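Local coordinates for protein HMG-CoA Lyase (Bacillus subtilis subsp. subtilis, PDB 1YDO) that belongs to the HMGL-like family and folds as a TIM barrel, a ring of parallel strands wrapped in helices, at residues A26-D29 and K30-W33; I255-M258 and L259-D263. All coordinates share one frame; numbering follows the deposited sequence.

Contact 1: A26-D29 and K30-W33; sequences ATED and KITW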
loop_
_atom_site.group_PDB
_atom_site.type_symbol
_atom_site.label_atom_id
_atom_site.label_comp_id
_atom_site.label_asym_id
_atom_site.label_seq_id
_atom_site.Cartn_x
_atom_site.Cartn_y
_atom_site.Cartn_z
ATOM N N ALA A 26 -16.587 1.661 24.450
ATOM C CA ALA A 26 -17.300 2.403 25.470
ATOM C C ALA A 26 -17.455 3.844 25.027
ATOM O O ALA A 26 -16.513 4.455 24.523
ATOM C CB ALA A 26 -16.551 2.340 26.774
ATOM N N THR A 27 -18.657 4.372 25.224
ATOM C CA THR A 27 -18.978 5.734 24.860
ATOM C C THR A 27 -17.899 6.683 25.371
ATOM O O THR A 27 -17.480 7.586 24.651
ATOM C CB THR A 27 -20.365 6.117 25.419
ATOM O OG1 THR A 27 -20.655 7.489 25.127
ATOM C CG2 THR A 27 -20.409 5.879 26.926
ATOM N N GLU A 28 -17.418 6.473 26.591
ATOM C CA GLU A 28 -16.388 7.361 27.123
ATOM C C GLU A 28 -15.099 7.261 26.333
ATOM O O GLU A 28 -14.569 8.269 25.878
ATOM C CB GLU A 28 -16.123 7.058 28.607
ATOM C CG GLU A 28 -17.321 7.339 29.514
ATOM C CD GLU A 28 -17.893 8.739 29.295
ATOM O OE1 GLU A 28 -17.145 9.732 29.485
ATOM O OE2 GLU A 28 -19.089 8.837 28.931
ATOM N N ASP A 29 -14.605 6.040 26.168
ATOM C CA ASP A 29 -13.372 5.797 25.424
ATOM C C ASP A 29 -13.382 6.507 24.075
ATOM O O ASP A 29 -12.365 7.038 23.637
ATOM C CB ASP A 29 -13.168 4.297 25.198
ATOM C CG ASP A 29 -12.800 3.570 26.459
ATOM O OD1 ASP A 29 -12.811 2.318 26.452
ATOM O OD2 ASP A 29 -12.483 4.253 27.462
ATOM N N LYS A 30 -14.527 6.498 23.403
ATOM C CA LYS A 30 -14.616 7.160 22.113
ATOM C C LYS A 30 -14.153 8.597 22.318
ATOM O O LYS A 30 -13.269 9.084 21.611
ATOM C CB LYS A 30 -16.048 7.163 21.580
ATOM C CG LYS A 30 -16.553 5.829 21.040
ATOM C CD LYS A 30 -17.850 6.072 20.258
ATOM C CE LYS A 30 -18.485 4.805 19.671
ATOM N NZ LYS A 30 -19.107 3.904 20.687
ATOM N N ILE A 31 -14.744 9.267 23.304
ATOM C CA ILE A 31 -14.396 10.644 23.614
ATOM C C ILE A 31 -12.906 10.774 23.882
ATOM O O ILE A 31 -12.226 11.612 23.287
ATOM C CB ILE A 31 -15.157 11.130 24.845
ATOM C CG1 ILE A 31 -16.655 10.991 24.592
ATOM C CG2 ILE A 31 -14.795 12.585 25.146
ATOM C CD1 ILE A 31 -17.494 11.276 25.797
ATOM N N THR A 32 -12.397 9.937 24.773
ATOM C CA THR A 32 -10.989 9.989 25.111
ATOM C C THR A 32 -10.100 9.886 23.872
ATOM O O THR A 32 -9.064 10.554 23.791
ATOM C CB THR A 32 -10.620 8.860 26.050
ATOM O OG1 THR A 32 -11.600 8.756 27.093
ATOM C CG2 THR A 32 -9.269 9.131 26.649
ATOM N N TRP A 33 -10.507 9.053 22.912
ATOM C CA TRP A 33 -9.737 8.852 21.678
ATOM C C TRP A 33 -9.860 10.005 20.702
ATOM O O TRP A 33 -8.887 10.371 20.035
ATOM C CB TRP A 33 -10.173 7.570 20.975
ATOM C CG TRP A 33 -9.390 7.267 19.756
ATOM C CD1 TRP A 33 -8.040 7.183 19.650
ATOM C CD2 TRP A 33 -9.917 6.935 18.472
ATOM N NE1 TRP A 33 -7.687 6.813 18.373
ATOM C CE2 TRP A 33 -8.823 6.661 17.631
ATOM C CE3 TRP A 33 -11.211 6.846 17.951
ATOM C CZ2 TRP A 33 -8.983 6.296 16.298
ATOM C CZ3 TRP A 33 -11.371 6.477 16.618
ATOM C CH2 TRP A 33 -10.263 6.212 15.810
#
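K30 N bonds to A26 O at 3.1 Å and W33 N to D29 O at 2.8 Å, within the first two turns of helix 27-38, with A26 at the N-cap. In this TIM barrel the helix lies on the crossover that carries the chain from strand 8-11 to strand 44-49. Between those two bonds, E28 O takes two donors from one residue: T32 N at 3.0 Å, in the carbonyl plane, and T32 OG1 at 3.2 Å, which comes in from above that plane. The threonine can do this because OG1 sits beside its own backbone N (chi1 -45°), turned back along the helix. K30 leaves on another side. K30 CG passes 3.7 Å from A26 O, and the extended chain bends at the last torsion to bring NZ to a salt bridge with D61 and to the carbonyls of I25 and A58. W33 sends its indole away from this turn, and NE1 hydrogen-bonds to A276 O; the W33 side chain also touches I280 of helix 270-284, while D29 and T32 touch W279 of that helix. E28 and I31 run side by side, E28 OE1 lying 4.0 Å from I31 CD1.

Contact 2: I255-M258 and L259-D263; sequences IVYM and LEQMD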
loop_
_atom_site.group_PDB
_atom_site.type_symbol
_atom_site.label_atom_id
_atom_site.label_comp_id
_atom_site.label_asym_id
_atom_site.label_seq_id
_atom_site.Cartn_x
_atom_site.Cartn_y
_atom_site.Cartn_z
ATOM N N ILE A 255 -0.943 7.595 5.255
ATOM C CA ILE A 255 -1.181 8.655 4.307
ATOM C C ILE A 255 -0.361 9.868 4.692
ATOM O O ILE A 255 0.283 10.476 3.848
ATOM C CB ILE A 255 -2.653 9.044 4.276
ATOM C CG1 ILE A 255 -3.466 7.863 3.781
ATOM C CG2 ILE A 255 -2.847 10.256 3.409
ATOM C CD1 ILE A 255 -4.915 8.152 3.689
ATOM N N VAL A 256 -0.391 10.215 5.969
ATOM C CA VAL A 256 0.344 11.368 6.462
ATOM C C VAL A 256 1.833 11.150 6.281
ATOM O O VAL A 256 2.554 12.067 5.898
ATOM C CB VAL A 256 0.075 11.618 7.957
ATOM C CG1 VAL A 256 0.956 12.732 8.459
ATOM C CG2 VAL A 256 -1.384 11.969 8.166
ATOM N N TYR A 257 2.300 9.937 6.544
ATOM C CA TYR A 257 3.715 9.662 6.415
ATOM C C TYR A 257 4.211 9.841 4.998
ATOM O O TYR A 257 5.095 10.652 4.733
ATOM C CB TYR A 257 4.037 8.242 6.879
ATOM C CG TYR A 257 5.444 7.781 6.522
ATOM C CD1 TYR A 257 5.709 7.138 5.312
ATOM C CD2 TYR A 257 6.508 8.019 7.382
ATOM C CE1 TYR A 257 7.013 6.747 4.963
ATOM C CE2 TYR A 257 7.813 7.631 7.050
ATOM C CZ TYR A 257 8.059 6.998 5.839
ATOM O OH TYR A 257 9.341 6.622 5.502
HETATM N N MSE A 258 3.645 9.074 4.084
HETATM C CA MSE A 258 4.087 9.161 2.716
HETATM C C MSE A 258 4.077 10.583 2.186
HETATM O O MSE A 258 4.993 11.000 1.476
HETATM C CB MSE A 258 3.233 8.285 1.826
HETATM C CG MSE A 258 3.723 8.295 0.411
HETATM SE SE MSE A 258 2.447 7.469 -0.718
HETATM C CE MSE A 258 1.003 8.738 -0.504
ATOM N N LEU A 259 3.038 11.327 2.528
ATOM C CA LEU A 259 2.935 12.698 2.071
ATOM C C LEU A 259 4.084 13.523 2.617
ATOM O O LEU A 259 4.625 14.367 1.919
ATOM C CB LEU A 259 1.596 13.300 2.497
ATOM C CG LEU A 259 0.375 12.771 1.736
ATOM C CD1 LEU A 259 -0.896 13.203 2.443
ATOM C CD2 LEU A 259 0.410 13.282 0.306
ATOM N N GLU A 260 4.471 13.269 3.859
ATOM C CA GLU A 260 5.560 14.017 4.465
ATOM C C GLU A 260 6.869 13.772 3.759
ATOM O O GLU A 260 7.599 14.706 3.443
ATOM C CB GLU A 260 5.705 13.661 5.943
ATOM C CG GLU A 260 4.659 14.303 6.834
ATOM C CD GLU A 260 4.661 15.821 6.735
ATOM O OE1 GLU A 260 5.732 16.423 6.969
ATOM O OE2 GLU A 260 3.598 16.404 6.423
ATOM N N GLN A 261 7.176 12.511 3.513
ATOM C CA GLN A 261 8.412 12.178 2.830
ATOM C C GLN A 261 8.455 12.840 1.459
ATOM O O GLN A 261 9.523 13.122 0.937
ATOM C CB GLN A 261 8.519 10.670 2.667
ATOM C CG GLN A 261 8.358 9.922 3.959
ATOM C CD GLN A 261 9.326 10.405 5.004
ATOM O OE1 GLN A 261 10.543 10.318 4.824
ATOM N NE2 GLN A 261 8.795 10.926 6.111
HETATM N N MSE A 262 7.287 13.083 0.880
HETATM C CA MSE A 262 7.224 13.699 -0.427
HETATM C C MSE A 262 7.309 15.210 -0.331
HETATM O O MSE A 262 7.151 15.905 -1.334
HETATM C CB MSE A 262 5.931 13.313 -1.147
HETATM C CG MSE A 262 5.857 11.866 -1.610
HETATM SE SE MSE A 262 4.137 11.437 -2.455
HETATM C CE MSE A 262 4.402 12.408 -4.107
ATOM N N ASP A 263 7.548 15.709 0.878
ATOM C CA ASP A 263 7.645 17.151 1.144
ATOM C C ASP A 263 6.330 17.896 0.908
ATOM O O ASP A 263 6.314 19.005 0.376
ATOM C CB ASP A 263 8.762 17.789 0.309
ATOM C CG ASP A 263 10.145 17.411 0.796
ATOM O OD1 ASP A 263 10.481 17.765 1.960
ATOM O OD2 ASP A 263 10.900 16.767 0.014
#
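Q261 folds back along the last turn of helix 252-261 and sets its amide parallel to the ring of Y257. Its backbone N is bonded to Y257 O at 3.0 Å, which puts Q261 one turn on from the tyrosine. Q261 CB lies 3.7 Å from M258 O. Q261 CG then sits over the ring face, 3.7 Å from the centroid of Y257 and 22° off the normal, a CH-pi contact displaced toward the rim. The chain bends at chi2 (-55°), and that bend carries Q261 CD out past the CE2-CZ rim, 3.7 Å from Y257 CZ. From there the amide spreads almost parallel to the ring but offset from it, the two planes only 9° apart: Q261 NE2 lies 3.6 Å from Y257 CE2, while Q261 OE1 lies 3.9 Å from Y257 OH. N184 of the second subunit packs against Q261 and A182 of that subunit against Y257, which puts this stack at the dimer contact. The helix belongs to the outer layer of the TIM barrel, after the eighth strand, and it stops here in a Schellman motif: D263, with positive phi, is the C-prime residue, with I264 N bonded to L259 O and D263 N to E260 O. On the side facing helix 215-225 the packing is apolar: I255 and L259 point the same way, CG2 of I255 3.7 Å from CD1 of L259, and both reach that helix; L259 also rests on I9 of strand 8-11. M258 and M262, both selenomethionines, meet more loosely, M258 CG lying 4.3 Å from M262 SE. E260 turns its carboxylate to the chain beyond the helix, where OE2 forms a salt bridge with K265.

Contact 1 opens a helix and contact 2 closes one: the first holds the N-terminal turns of helix 27-38, the second the C-terminal end of helix 252-261. Their centres are about 29 Å apart and they do not touch, yet side chains of both pack on helix 270-284. The chemistry follows the place. Contact 1 is only partly buried; a threonine hydroxyl shares a main-chain carbonyl with an amide, and a lysine ties the turn to neighbouring loops. Contact 2 is mostly buried, its side chains meeting through aliphatic carbon, selenium and an amide stacked with a ring, and the second subunit packs against it, whereas no other chain touches contact 1.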